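PDB 3IMM: putative secreted glycosylhydrolase from Parabacteroides distasonis ATCC 8503, which probably acts as a glycoside-cleaving hydrolase of the 3-keto-disaccharide hydrolase family, on a substrate that has not been established. Local coordinates for residues A[123-128]-A[134-139]; A[82-87]-A[191-196]; A[51-56]-A[63-68]; A[97-100]-A[104-107]. One frame throughout, in Å; residues are numbered along the deposited sequence.

Interaction 1: A[123-128]-A[134-139]; sequences NHMRIK and IMVILN
With CG placed beside its backbone N (chi1 -63°), Asn139 lays its amide against segment 123-128, near the start of strand 122-130, where the amide of Asn123 (chi1 -58°) lies nearly coplanar with it. Asn139 ND2 donates to Asn123 OD1 over 3.0 Å, on a lone pair of that oxygen and within the plane of the donating amide. The other end of the group works too: His124 N gives a nearly straight bond to Asn139 OD1 at 2.9 Å, and Asn139 N returns one to His124 O at 2.8 Å. An alanine here would keep the backbone bond but would probably leave His124 N without its acceptor and Asn123 OD1 and Val115 O without the amide donor, so that the hairpin end could fray. Farther along, Arg126 with Ile137 and Lys128 with Met135 form hydrogen-bonded antiparallel pairs. In alternation with them, Met125 faces Leu138 and Ile127 faces Val136 on the buried face, where Met125, Ile127 and Val136 pack on Ile82. Selenomethionine Met125 bends at its last torsion and brings CE to 3.8 Å from Val136 CG1 and 4.0 Å from Leu138 CD1. On the outer face the aliphatic part of Arg126 runs alongside Ile137, while its guanidinium forms a salt bridge with Asp52. Asn123 OD1 also accepts from Lys117 N and Asn139 ND2 donates to Val115 O, so several bonds hold both amides against rotation.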
loop_
_atom_site.group_PDB
_atom_site.type_symbol
_atom_site.label_atom_id
_atom_site.label_comp_id
_atom_site.label_asym_id
_atom_site.label_seq_id
_atom_site.Cartn_x
_atom_site.Cartn_y
_atom_site.Cartn_z
ATOM N N ASN A 123 5.188 -13.057 1.863
ATOM C CA ASN A 123 5.580 -12.259 0.702
ATOM C C ASN A 123 6.527 -11.140 1.091
ATOM O O ASN A 123 6.625 -10.751 2.262
ATOM C CB ASN A 123 4.360 -11.598 0.047
ATOM C CG ASN A 123 3.340 -12.589 -0.394
ATOM O OD1 ASN A 123 3.359 -13.065 -1.528
ATOM N ND2 ASN A 123 2.458 -12.945 0.514
ATOM N N HIS A 124 7.219 -10.612 0.084
ATOM C CA HIS A 124 8.052 -9.435 0.285
ATOM C C HIS A 124 7.728 -8.411 -0.800
ATOM O O HIS A 124 7.491 -8.771 -1.953
ATOM C CB HIS A 124 9.554 -9.785 0.299
ATOM C CG HIS A 124 10.413 -8.594 0.490
ATOM N ND1 HIS A 124 10.985 -7.918 -0.567
ATOM C CD2 HIS A 124 10.701 -7.878 1.597
ATOM C CE1 HIS A 124 11.643 -6.873 -0.102
ATOM N NE2 HIS A 124 11.497 -6.831 1.205
HETATM N N MSE A 125 7.656 -7.144 -0.396
HETATM C CA MSE A 125 7.365 -6.050 -1.303
HETATM C C MSE A 125 8.295 -4.885 -0.974
HETATM O O MSE A 125 8.502 -4.549 0.184
HETATM C CB MSE A 125 5.902 -5.614 -1.188
HETATM C CG MSE A 125 5.572 -4.347 -1.941
HETATM SE SE MSE A 125 3.680 -3.865 -1.719
HETATM C CE MSE A 125 3.047 -5.133 -2.947
ATOM N N ARG A 126 8.862 -4.317 -2.021
ATOM C CA ARG A 126 9.634 -3.070 -1.969
ATOM C C ARG A 126 8.927 -1.989 -2.817
ATOM O O ARG A 126 8.542 -2.232 -3.975
ATOM C CB ARG A 126 11.051 -3.298 -2.481
ATOM C CG ARG A 126 11.868 -2.005 -2.586
ATOM C CD ARG A 126 13.304 -2.300 -2.786
ATOM N NE ARG A 126 13.882 -2.974 -1.618
ATOM C CZ ARG A 126 15.105 -3.513 -1.579
ATOM N NH1 ARG A 126 15.941 -3.413 -2.599
ATOM N NH2 ARG A 126 15.498 -4.141 -0.492
ATOM N N ILE A 127 8.723 -0.824 -2.228
ATOM C CA ILE A 127 8.063 0.296 -2.910
ATOM C C ILE A 127 9.075 1.426 -2.943
ATOM O O ILE A 127 9.515 1.873 -1.910
ATOM C CB ILE A 127 6.779 0.743 -2.206
ATOM C CG1 ILE A 127 5.857 -0.452 -1.965
ATOM C CG2 ILE A 127 6.043 1.790 -3.016
ATOM C CD1 ILE A 127 4.706 -0.122 -1.006
ATOM N N LYS A 128 9.468 1.839 -4.135
ATOM C CA LYS A 128 10.410 2.928 -4.327
ATOM C C LYS A 128 9.609 4.150 -4.736
ATOM O O LYS A 128 8.912 4.146 -5.763
ATOM C CB LYS A 128 11.481 2.599 -5.389
ATOM C CG LYS A 128 12.240 1.290 -5.143
ATOM C CD LYS A 128 13.445 1.084 -6.092
ATOM C CE LYS A 128 14.754 1.501 -5.467
ATOM N NZ LYS A 128 15.898 1.506 -6.411
ATOM N N ILE A 134 6.808 5.938 -8.813
ATOM C CA ILE A 134 6.592 4.852 -7.833
ATOM C C ILE A 134 6.818 3.528 -8.558
ATOM O O ILE A 134 6.302 3.323 -9.645
ATOM C CB ILE A 134 5.159 4.941 -7.225
ATOM C CG1 ILE A 134 5.029 6.288 -6.501
ATOM C CG2 ILE A 134 4.863 3.774 -6.234
ATOM C CD1 ILE A 134 3.683 6.557 -5.847
HETATM N N MSE A 135 7.642 2.667 -7.975
HETATM C CA MSE A 135 7.868 1.321 -8.471
HETATM C C MSE A 135 7.472 0.325 -7.388
HETATM O O MSE A 135 7.735 0.550 -6.200
HETATM C CB MSE A 135 9.342 1.132 -8.847
HETATM C CG MSE A 135 9.745 -0.307 -9.043
HETATM SE SE MSE A 135 11.627 -0.486 -9.523
HETATM C CE MSE A 135 11.621 0.433 -11.264
ATOM N N VAL A 136 6.834 -0.771 -7.790
ATOM C CA VAL A 136 6.521 -1.832 -6.851
ATOM C C VAL A 136 7.238 -3.103 -7.300
ATOM O O VAL A 136 7.081 -3.581 -8.425
ATOM C CB VAL A 136 5.022 -2.060 -6.697
ATOM C CG1 VAL A 136 4.749 -3.126 -5.680
ATOM C CG2 VAL A 136 4.306 -0.754 -6.332
ATOM N N ILE A 137 7.994 -3.674 -6.371
ATOM C CA ILE A 137 8.672 -4.897 -6.602
ATOM C C ILE A 137 8.052 -5.886 -5.636
ATOM O O ILE A 137 8.113 -5.671 -4.435
ATOM C CB ILE A 137 10.181 -4.734 -6.350
ATOM C CG1 ILE A 137 10.740 -3.584 -7.215
ATOM C CG2 ILE A 137 10.899 -6.078 -6.642
ATOM C CD1 ILE A 137 11.768 -2.779 -6.580
ATOM N N LEU A 138 7.469 -6.963 -6.152
ATOM C CA LEU A 138 6.745 -7.954 -5.323
ATOM C C LEU A 138 7.416 -9.325 -5.525
ATOM O O LEU A 138 7.557 -9.767 -6.643
ATOM C CB LEU A 138 5.274 -7.982 -5.736
ATOM C CG LEU A 138 4.343 -8.998 -5.074
ATOM C CD1 LEU A 138 4.371 -8.816 -3.556
ATOM C CD2 LEU A 138 2.926 -8.875 -5.612
ATOM N N ASN A 139 7.885 -9.953 -4.445
ATOM C CA ASN A 139 8.560 -11.229 -4.532
ATOM C C ASN A 139 9.681 -11.249 -5.591
ATOM O O ASN A 139 9.864 -12.216 -6.323
ATOM C CB ASN A 139 7.518 -12.353 -4.719
ATOM C CG ASN A 139 6.589 -12.443 -3.536
ATOM O OD1 ASN A 139 7.014 -12.163 -2.393
ATOM N ND2 ASN A 139 5.315 -12.722 -3.778
HETATM O O HOH W 1 10.364 -7.836 -3.693
#

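Interaction 2: A[82-87]-A[191-196]; sequences IQIADD and IWFRNI. With NA (sodium ion), chain D.
Strands 82-85 and 191-196 share no backbone hydrogen bond: the closest CA atoms, those of Ile84 and Ile191, are 9.2 Å apart, the spacing of two layers rather than of neighbours in one sheet. Both of these residues direct their CB toward the opposing strand, and their side chains cross at about a right angle. The CD1 methyl of Ile191 arrives at the branch methyl of Ile84, with CG2 to CD1 at 3.4 Å, tighter than usual for two carbons. Ile191 CD1 also lies 4.1 Å from Ile84 CD1. Ile191 reaches this far because CG1 stands opposite its backbone N (chi1 -172°) and the chain stays extended through chi2. Phe193 comes in differently: Ile84 CD1 sits near the plane of its ring, meeting the edge at CE1 over 4.0 Å. Ile84 thus offers one methyl to the aliphatic neighbour and another to the aromatic one. Phe55 and Val65 close around Ile84, while Leu53 and Phe55 also touch Phe193, giving largely apolar surroundings. Next to Ile84 in the chain, Gln83 serves the bound sodium ion instead, its OE1 2.4 Å from the metal, which Asn62, Ser63 and Glu81 also bind. Gln83 NE2 donates to Glu99 O, so both ends of the amide are engaged and its orientation is fixed. Apolar side chains from two antiparallel sheets packed face to face, without backbone bonds between them, form a beta sandwich, consistent with the concanavalin clan to which the family is assigned.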
loop_
_atom_site.group_PDB
_atom_site.type_symbol
_atom_site.label_atom_id
_atom_site.label_comp_id
_atom_site.label_asym_id
_atom_site.label_seq_id
_atom_site.Cartn_x
_atom_site.Cartn_y
_atom_site.Cartn_z
ATOM N N ILE A 82 -0.856 1.490 -2.676
ATOM C CA ILE A 82 -0.320 0.302 -3.282
ATOM C C ILE A 82 -1.163 -0.858 -2.773
ATOM O O ILE A 82 -1.175 -1.159 -1.590
ATOM C CB ILE A 82 1.157 0.054 -2.952
ATOM C CG1 ILE A 82 2.056 1.200 -3.465
ATOM C CG2 ILE A 82 1.590 -1.273 -3.671
ATOM C CD1 ILE A 82 1.998 2.526 -2.709
ATOM N N GLN A 83 -1.904 -1.461 -3.694
ATOM C CA GLN A 83 -2.799 -2.561 -3.369
ATOM C C GLN A 83 -2.063 -3.802 -2.861
ATOM O O GLN A 83 -1.065 -4.236 -3.445
ATOM C CB GLN A 83 -3.554 -2.953 -4.635
ATOM C CG GLN A 83 -4.583 -4.046 -4.485
ATOM C CD GLN A 83 -5.839 -3.609 -3.799
ATOM O OE1 GLN A 83 -5.876 -2.567 -3.152
ATOM N NE2 GLN A 83 -6.894 -4.397 -3.954
ATOM N N ILE A 84 -2.614 -4.413 -1.820
ATOM C CA ILE A 84 -2.206 -5.743 -1.378
ATOM C C ILE A 84 -3.442 -6.589 -1.415
ATOM O O ILE A 84 -4.460 -6.222 -0.840
ATOM C CB ILE A 84 -1.630 -5.771 0.061
ATOM C CG1 ILE A 84 -0.319 -5.044 0.131
ATOM C CG2 ILE A 84 -1.386 -7.213 0.498
ATOM C CD1 ILE A 84 0.209 -4.894 1.530
ATOM N N ALA A 85 -3.379 -7.710 -2.121
ATOM C CA ALA A 85 -4.556 -8.513 -2.323
ATOM C C ALA A 85 -4.188 -9.957 -2.555
ATOM O O ALA A 85 -3.147 -10.271 -3.120
ATOM C CB ALA A 85 -5.408 -7.972 -3.521
ATOM N N ASP A 86 -5.085 -10.826 -2.125
ATOM C CA ASP A 86 -5.044 -12.241 -2.498
ATOM C C ASP A 86 -5.546 -12.460 -3.914
ATOM O O ASP A 86 -6.713 -12.721 -4.128
ATOM C CB ASP A 86 -5.904 -13.084 -1.534
ATOM C CG ASP A 86 -5.967 -14.540 -1.945
ATOM O OD1 ASP A 86 -5.018 -14.996 -2.634
ATOM O OD2 ASP A 86 -6.948 -15.227 -1.587
ATOM N N ASP A 87 -4.644 -12.393 -4.883
ATOM C CA ASP A 87 -5.003 -12.597 -6.281
ATOM C C ASP A 87 -5.559 -14.013 -6.581
ATOM O O ASP A 87 -6.050 -14.264 -7.671
ATOM C CB ASP A 87 -3.763 -12.354 -7.173
ATOM C CG ASP A 87 -3.374 -10.908 -7.264
ATOM O OD1 ASP A 87 -4.028 -10.078 -6.644
ATOM O OD2 ASP A 87 -2.395 -10.574 -7.958
ATOM N N ILE A 191 -4.645 -9.876 7.506
ATOM C CA ILE A 191 -3.383 -9.588 6.864
ATOM C C ILE A 191 -2.351 -9.402 7.986
ATOM O O ILE A 191 -2.686 -8.922 9.062
ATOM C CB ILE A 191 -3.492 -8.357 5.898
ATOM C CG1 ILE A 191 -2.178 -8.239 5.101
ATOM C CG2 ILE A 191 -3.801 -7.108 6.668
ATOM C CD1 ILE A 191 -2.178 -7.319 3.848
ATOM N N TRP A 192 -1.125 -9.880 7.765
ATOM C CA TRP A 192 -0.032 -9.774 8.707
ATOM C C TRP A 192 1.149 -9.088 8.062
ATOM O O TRP A 192 1.493 -9.394 6.911
ATOM C CB TRP A 192 0.405 -11.175 9.146
ATOM C CG TRP A 192 -0.655 -11.965 9.889
ATOM C CD1 TRP A 192 -0.828 -12.003 11.226
ATOM C CD2 TRP A 192 -1.658 -12.831 9.336
ATOM N NE1 TRP A 192 -1.861 -12.850 11.563
ATOM C CE2 TRP A 192 -2.387 -13.370 10.415
ATOM C CE3 TRP A 192 -2.011 -13.202 8.035
ATOM C CZ2 TRP A 192 -3.456 -14.255 10.238
ATOM C CZ3 TRP A 192 -3.057 -14.090 7.862
ATOM C CH2 TRP A 192 -3.772 -14.603 8.963
ATOM N N PHE A 193 1.801 -8.195 8.819
ATOM C CA PHE A 193 2.997 -7.534 8.347
ATOM C C PHE A 193 4.223 -7.780 9.225
ATOM O O PHE A 193 4.122 -8.016 10.458
ATOM C CB PHE A 193 2.800 -6.032 8.262
ATOM C CG PHE A 193 1.559 -5.596 7.528
ATOM C CD1 PHE A 193 1.579 -5.354 6.178
ATOM C CD2 PHE A 193 0.372 -5.377 8.250
ATOM C CE1 PHE A 193 0.454 -4.915 5.544
ATOM C CE2 PHE A 193 -0.764 -4.940 7.622
ATOM C CZ PHE A 193 -0.728 -4.714 6.257
ATOM N N ARG A 194 5.395 -7.697 8.606
ATOM C CA ARG A 194 6.637 -7.753 9.358
ATOM C C ARG A 194 7.808 -7.184 8.607
ATOM O O ARG A 194 7.734 -6.921 7.408
ATOM C CB ARG A 194 6.981 -9.152 9.849
ATOM C CG ARG A 194 7.373 -10.023 8.798
ATOM C CD ARG A 194 7.945 -11.362 9.287
ATOM N NE ARG A 194 8.370 -11.953 8.034
ATOM C CZ ARG A 194 8.414 -13.228 7.713
ATOM N NH1 ARG A 194 8.117 -14.155 8.582
ATOM N NH2 ARG A 194 8.796 -13.556 6.473
ATOM N N ASN A 195 8.883 -6.944 9.343
ATOM C CA ASN A 195 10.074 -6.339 8.774
ATOM C C ASN A 195 9.743 -5.084 7.946
ATOM O O ASN A 195 10.250 -4.922 6.867
ATOM C CB ASN A 195 10.827 -7.370 7.905
ATOM C CG ASN A 195 11.439 -8.463 8.724
ATOM O OD1 ASN A 195 12.110 -8.180 9.710
ATOM N ND2 ASN A 195 11.249 -9.709 8.307
ATOM N N ILE A 196 8.925 -4.189 8.491
ATOM C CA ILE A 196 8.567 -2.944 7.818
ATOM C C ILE A 196 9.663 -1.930 8.106
ATOM O O ILE A 196 9.873 -1.503 9.263
ATOM C CB ILE A 196 7.234 -2.417 8.254
ATOM C CG1 ILE A 196 6.193 -3.526 8.293
ATOM C CG2 ILE A 196 6.755 -1.300 7.335
ATOM C CD1 ILE A 196 5.042 -3.202 9.195
HETATM NA NA NA D . -6.820 -2.165 -0.973
#

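Interaction 3: A[51-56]-A[63-68]; sequences LDLDFK and SGVVVY. With NA (sodium ion), chain D.
Val65 presses one methyl onto Leu51 and the other onto Leu53, and in these three side chains lies the close-packed part of the contact between strands 51-56 and 63-67. Leu51 CD2 stands 3.5 Å from Val65 CG1, the two side chains meeting at a slant. Leu53 and Val65 instead reach toward each other end to end, with CD1 to CG2 at 3.8 Å. Leu53 gets there by an unusual route: its CG lies between the backbone N and the carbonyl carbon (chi1 62°). The packing is looser at Val67, whose side chain stays farther from strand 51-56 and rests instead on Val80 and Ile82. The CA atoms of Leu53 and Val65 are 9.6 Å apart, leaving the whole gap to be bridged by side chains. The polar groups lie away from this interface: Asp54 forms a salt bridge with Arg194, and Lys56 makes a cation-pi contact with Trp192. Ser63, at the beginning of the other segment, binds the sodium ion through its backbone O at 2.5 Å. Between these two segments the joint consequently consists of methyl contacts, without a hydrogen bond, while the charged groups lie on the far face of strand 49-57 and the metal ligand at the end of segment 63-68.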
loop_
_atom_site.group_PDB
_atom_site.type_symbol
_atom_site.label_atom_id
_atom_site.label_comp_id
_atom_site.label_asym_id
_atom_site.label_seq_id
_atom_site.Cartn_x
_atom_site.Cartn_y
_atom_site.Cartn_z
ATOM N N LEU A 51 10.531 1.709 0.699
ATOM C CA LEU A 51 9.854 1.057 1.796
ATOM C C LEU A 51 9.866 -0.432 1.480
ATOM O O LEU A 51 9.491 -0.836 0.390
ATOM C CB LEU A 51 8.431 1.628 1.910
ATOM C CG LEU A 51 7.422 1.019 2.893
ATOM C CD1 LEU A 51 7.829 1.316 4.334
ATOM C CD2 LEU A 51 6.000 1.528 2.614
ATOM N N ASP A 52 10.340 -1.230 2.433
ATOM C CA ASP A 52 10.310 -2.694 2.383
ATOM C C ASP A 52 9.368 -3.208 3.452
ATOM O O ASP A 52 9.316 -2.666 4.589
ATOM C CB ASP A 52 11.685 -3.263 2.718
ATOM C CG ASP A 52 12.462 -3.660 1.524
ATOM O OD1 ASP A 52 12.345 -3.013 0.494
ATOM O OD2 ASP A 52 13.197 -4.627 1.638
ATOM N N LEU A 53 8.655 -4.274 3.111
ATOM C CA LEU A 53 7.809 -4.946 4.075
ATOM C C LEU A 53 7.526 -6.366 3.627
ATOM O O LEU A 53 7.489 -6.654 2.435
ATOM C CB LEU A 53 6.494 -4.201 4.239
ATOM C CG LEU A 53 5.550 -4.058 3.029
ATOM C CD1 LEU A 53 4.107 -4.042 3.480
ATOM C CD2 LEU A 53 5.856 -2.814 2.180
ATOM N N ASP A 54 7.337 -7.245 4.597
ATOM C CA ASP A 54 6.868 -8.589 4.355
ATOM C C ASP A 54 5.403 -8.509 4.648
ATOM O O ASP A 54 4.999 -7.716 5.513
ATOM C CB ASP A 54 7.521 -9.601 5.310
ATOM C CG ASP A 54 9.060 -9.642 5.202
ATOM O OD1 ASP A 54 9.617 -9.123 4.218
ATOM O OD2 ASP A 54 9.723 -10.195 6.125
ATOM N N PHE A 55 4.598 -9.301 3.929
ATOM C CA PHE A 55 3.220 -9.506 4.301
ATOM C C PHE A 55 2.769 -10.928 3.989
ATOM O O PHE A 55 3.328 -11.593 3.090
ATOM C CB PHE A 55 2.324 -8.481 3.624
ATOM C CG PHE A 55 2.219 -8.638 2.154
ATOM C CD1 PHE A 55 1.203 -9.439 1.594
ATOM C CD2 PHE A 55 3.094 -7.969 1.303
ATOM C CE1 PHE A 55 1.083 -9.566 0.217
ATOM C CE2 PHE A 55 2.993 -8.116 -0.085
ATOM C CZ PHE A 55 2.001 -8.914 -0.626
ATOM N N LYS A 56 1.776 -11.395 4.755
ATOM C CA LYS A 56 1.126 -12.709 4.543
ATOM C C LYS A 56 -0.373 -12.492 4.394
ATOM O O LYS A 56 -0.990 -11.770 5.159
ATOM C CB LYS A 56 1.409 -13.614 5.746
ATOM C CG LYS A 56 0.770 -15.010 5.760
ATOM C CD LYS A 56 1.295 -15.857 6.967
ATOM C CE LYS A 56 0.710 -15.379 8.272
ATOM N NZ LYS A 56 1.028 -16.259 9.404
ATOM N N SER A 63 -6.091 -5.201 1.066
ATOM C CA SER A 63 -5.484 -4.215 1.972
ATOM C C SER A 63 -4.575 -3.308 1.134
ATOM O O SER A 63 -4.706 -3.262 -0.066
ATOM C CB SER A 63 -4.728 -4.939 3.090
ATOM O OG SER A 63 -4.244 -4.031 4.081
ATOM N N GLY A 64 -3.672 -2.562 1.743
ATOM C CA GLY A 64 -2.860 -1.630 0.955
ATOM C C GLY A 64 -1.909 -0.833 1.804
ATOM O O GLY A 64 -2.139 -0.641 2.981
ATOM N N VAL A 65 -0.821 -0.398 1.184
ATOM C CA VAL A 65 0.153 0.462 1.806
ATOM C C VAL A 65 -0.151 1.858 1.273
ATOM O O VAL A 65 -0.312 2.043 0.047
ATOM C CB VAL A 65 1.576 0.013 1.444
ATOM C CG1 VAL A 65 2.591 0.903 2.126
ATOM C CG2 VAL A 65 1.791 -1.494 1.856
ATOM N N VAL A 66 -0.233 2.834 2.169
ATOM C CA VAL A 66 -0.551 4.204 1.782
ATOM C C VAL A 66 0.707 5.041 1.876
ATOM O O VAL A 66 1.407 4.970 2.858
ATOM C CB VAL A 66 -1.691 4.774 2.644
ATOM C CG1 VAL A 66 -2.034 6.191 2.245
ATOM C CG2 VAL A 66 -2.934 3.870 2.492
ATOM N N VAL A 67 1.013 5.792 0.831
ATOM C CA VAL A 67 2.184 6.687 0.819
ATOM C C VAL A 67 1.701 8.078 0.433
ATOM O O VAL A 67 0.551 8.267 -0.043
ATOM C CB VAL A 67 3.324 6.192 -0.135
ATOM C CG1 VAL A 67 3.828 4.796 0.308
ATOM C CG2 VAL A 67 2.877 6.175 -1.646
ATOM N N TYR A 68 2.550 9.066 0.691
ATOM C CA TYR A 68 2.286 10.424 0.257
ATOM C C TYR A 68 0.971 10.948 0.825
ATOM O O TYR A 68 0.226 11.679 0.139
ATOM C CB TYR A 68 2.234 10.472 -1.295
ATOM C CG TYR A 68 3.499 10.148 -2.043
ATOM C CD1 TYR A 68 4.719 10.063 -1.397
ATOM C CD2 TYR A 68 3.484 10.024 -3.454
ATOM C CE1 TYR A 68 5.868 9.799 -2.089
ATOM C CE2 TYR A 68 4.654 9.791 -4.163
ATOM C CZ TYR A 68 5.837 9.689 -3.476
ATOM O OH TYR A 68 7.017 9.470 -4.134
HETATM NA NA NA D . -6.820 -2.165 -0.973
#

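Interaction 4: A[97-100]-A[104-107]; sequences PYEK and IYGH
Tyr98, in the short 3-10 segment 97-99, passes Tyr105 with their CA atoms 5.0 Å apart, no hydrogen bond joining the segments, and Tyr105 CA directs its hydrogen straight at Tyr98 O over 3.4 Å. Tyr98 O is buried here without a hydrogen bond, and this contact is at most weak compensation. The Tyr98 ring swings over the backbone of Gly106, its CG lying between the backbone N and the carbonyl carbon (chi1 64°). Gly106 CA sits over the middle of one ring face, 3.4 Å from the centroid, a CH-pi contact made at close range by a residue without a side chain. The edge of Tyr98 also turns toward the face of Tyr105, a T-shaped pair with centroids 5.5 Å apart and planes at 69°. A serine in place of Tyr98 would probably uncover Gly106 and take from the Tyr105 face its T-shaped partner, opening a gap between the two segments. Beside Tyr105, Glu99 runs alongside with CG 4.2 Å from CE1, while its OE1 accepts from Lys96 N. His107 ND1 donates to Tyr105 O over 2.8 Å, and its ring stacks on Phe171. The long loop between strands 80-85 and 122-130 folds Tyr105 against two of the sodium ligands, Glu81 and Gln83.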
loop_
_atom_site.group_PDB
_atom_site.type_symbol
_atom_site.label_atom_id
_atom_site.label_comp_id
_atom_site.label_asym_id
_atom_site.label_seq_id
_atom_site.Cartn_x
_atom_site.Cartn_y
_atom_site.Cartn_z
ATOM N N PRO A 97 -7.660 -4.909 -13.153
ATOM C CA PRO A 97 -6.205 -4.918 -12.954
ATOM C C PRO A 97 -5.695 -4.090 -11.786
ATOM O O PRO A 97 -4.714 -4.484 -11.164
ATOM C CB PRO A 97 -5.646 -4.374 -14.272
ATOM C CG PRO A 97 -6.689 -4.572 -15.265
ATOM C CD PRO A 97 -8.028 -4.625 -14.555
ATOM N N TYR A 98 -6.324 -2.954 -11.484
ATOM C CA TYR A 98 -5.853 -2.093 -10.364
ATOM C C TYR A 98 -6.255 -2.610 -8.973
ATOM O O TYR A 98 -5.936 -1.984 -7.949
ATOM C CB TYR A 98 -6.262 -0.625 -10.562
ATOM C CG TYR A 98 -7.772 -0.267 -10.574
ATOM C CD1 TYR A 98 -8.638 -0.725 -9.591
ATOM C CD2 TYR A 98 -8.287 0.625 -11.528
ATOM C CE1 TYR A 98 -10.007 -0.365 -9.581
ATOM C CE2 TYR A 98 -9.652 0.981 -11.531
ATOM C CZ TYR A 98 -10.490 0.488 -10.542
ATOM O OH TYR A 98 -11.795 0.870 -10.524
ATOM N N GLU A 99 -6.958 -3.744 -8.943
ATOM C CA GLU A 99 -7.301 -4.434 -7.700
ATOM C C GLU A 99 -6.336 -5.570 -7.382
ATOM O O GLU A 99 -6.422 -6.152 -6.317
ATOM C CB GLU A 99 -8.715 -4.993 -7.747
ATOM C CG GLU A 99 -9.755 -3.940 -8.013
ATOM C CD GLU A 99 -11.163 -4.502 -8.031
ATOM O OE1 GLU A 99 -11.387 -5.587 -8.637
ATOM O OE2 GLU A 99 -12.030 -3.839 -7.434
ATOM N N LYS A 100 -5.387 -5.845 -8.263
ATOM C CA LYS A 100 -4.435 -6.922 -8.070
ATOM C C LYS A 100 -3.290 -6.518 -7.168
ATOM O O LYS A 100 -3.001 -5.333 -7.001
ATOM C CB LYS A 100 -3.847 -7.351 -9.423
ATOM C CG LYS A 100 -4.876 -7.772 -10.446
ATOM C CD LYS A 100 -5.848 -8.795 -9.901
ATOM C CE LYS A 100 -6.798 -9.266 -11.007
ATOM N NZ LYS A 100 -7.936 -9.974 -10.428
ATOM N N ILE A 104 -1.351 0.001 -8.235
ATOM C CA ILE A 104 -1.712 1.294 -7.633
ATOM C C ILE A 104 -3.222 1.359 -7.680
ATOM O O ILE A 104 -3.857 1.481 -8.770
ATOM C CB ILE A 104 -1.052 2.509 -8.342
ATOM C CG1 ILE A 104 0.430 2.269 -8.543
ATOM C CG2 ILE A 104 -1.274 3.833 -7.527
ATOM C CD1 ILE A 104 1.162 2.080 -7.194
ATOM N N TYR A 105 -3.816 1.196 -6.502
ATOM C CA TYR A 105 -5.225 0.934 -6.394
ATOM C C TYR A 105 -5.997 2.028 -7.093
ATOM O O TYR A 105 -5.749 3.212 -6.884
ATOM C CB TYR A 105 -5.742 0.803 -4.953
ATOM C CG TYR A 105 -7.225 0.638 -4.959
ATOM C CD1 TYR A 105 -7.780 -0.578 -5.302
ATOM C CD2 TYR A 105 -8.089 1.724 -4.736
ATOM C CE1 TYR A 105 -9.154 -0.740 -5.403
ATOM C CE2 TYR A 105 -9.465 1.565 -4.829
ATOM C CZ TYR A 105 -9.984 0.319 -5.140
ATOM O OH TYR A 105 -11.320 0.111 -5.231
ATOM N N GLY A 106 -6.944 1.609 -7.905
ATOM C CA GLY A 106 -7.801 2.549 -8.657
ATOM C C GLY A 106 -7.191 3.278 -9.831
ATOM O O GLY A 106 -7.913 4.030 -10.550
ATOM N N HIS A 107 -5.900 3.015 -10.094
ATOM C CA HIS A 107 -5.102 3.833 -11.018
ATOM C C HIS A 107 -4.268 3.081 -12.059
ATOM O O HIS A 107 -4.167 3.523 -13.223
ATOM C CB HIS A 107 -4.223 4.805 -10.217
ATOM C CG HIS A 107 -5.022 5.839 -9.488
ATOM N ND1 HIS A 107 -5.597 5.611 -8.254
ATOM C CD2 HIS A 107 -5.393 7.090 -9.853
ATOM C CE1 HIS A 107 -6.264 6.688 -7.885
ATOM N NE2 HIS A 107 -6.161 7.598 -8.842
#

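Overall arrangement
Interactions 2 and 3, with centres 6 Å apart, are two parts of one core between the sandwich sheets: Ile84 CG2 lies 3.4 Å from Phe55 CE1. Interaction 1 is the hairpin beside strand 49-57, joined to interaction 3 by a probable hydrogen bond between Asn123 N and Phe55 O at 2.7 Å. Its buried face meets strand 80-85, where Val136 CG2 is 3.8 Å from Ile82 CG2. Interactions 2 and 3 each supply a sodium ligand, Gln83 and Ser63. Interaction 4 lies about 14 Å, centre to centre, from each of the others, yet its Ile104 CD1 comes to 4.2 Å from Ile134 CG2 of interaction 1, and Gln83 ties its loop to the metal site.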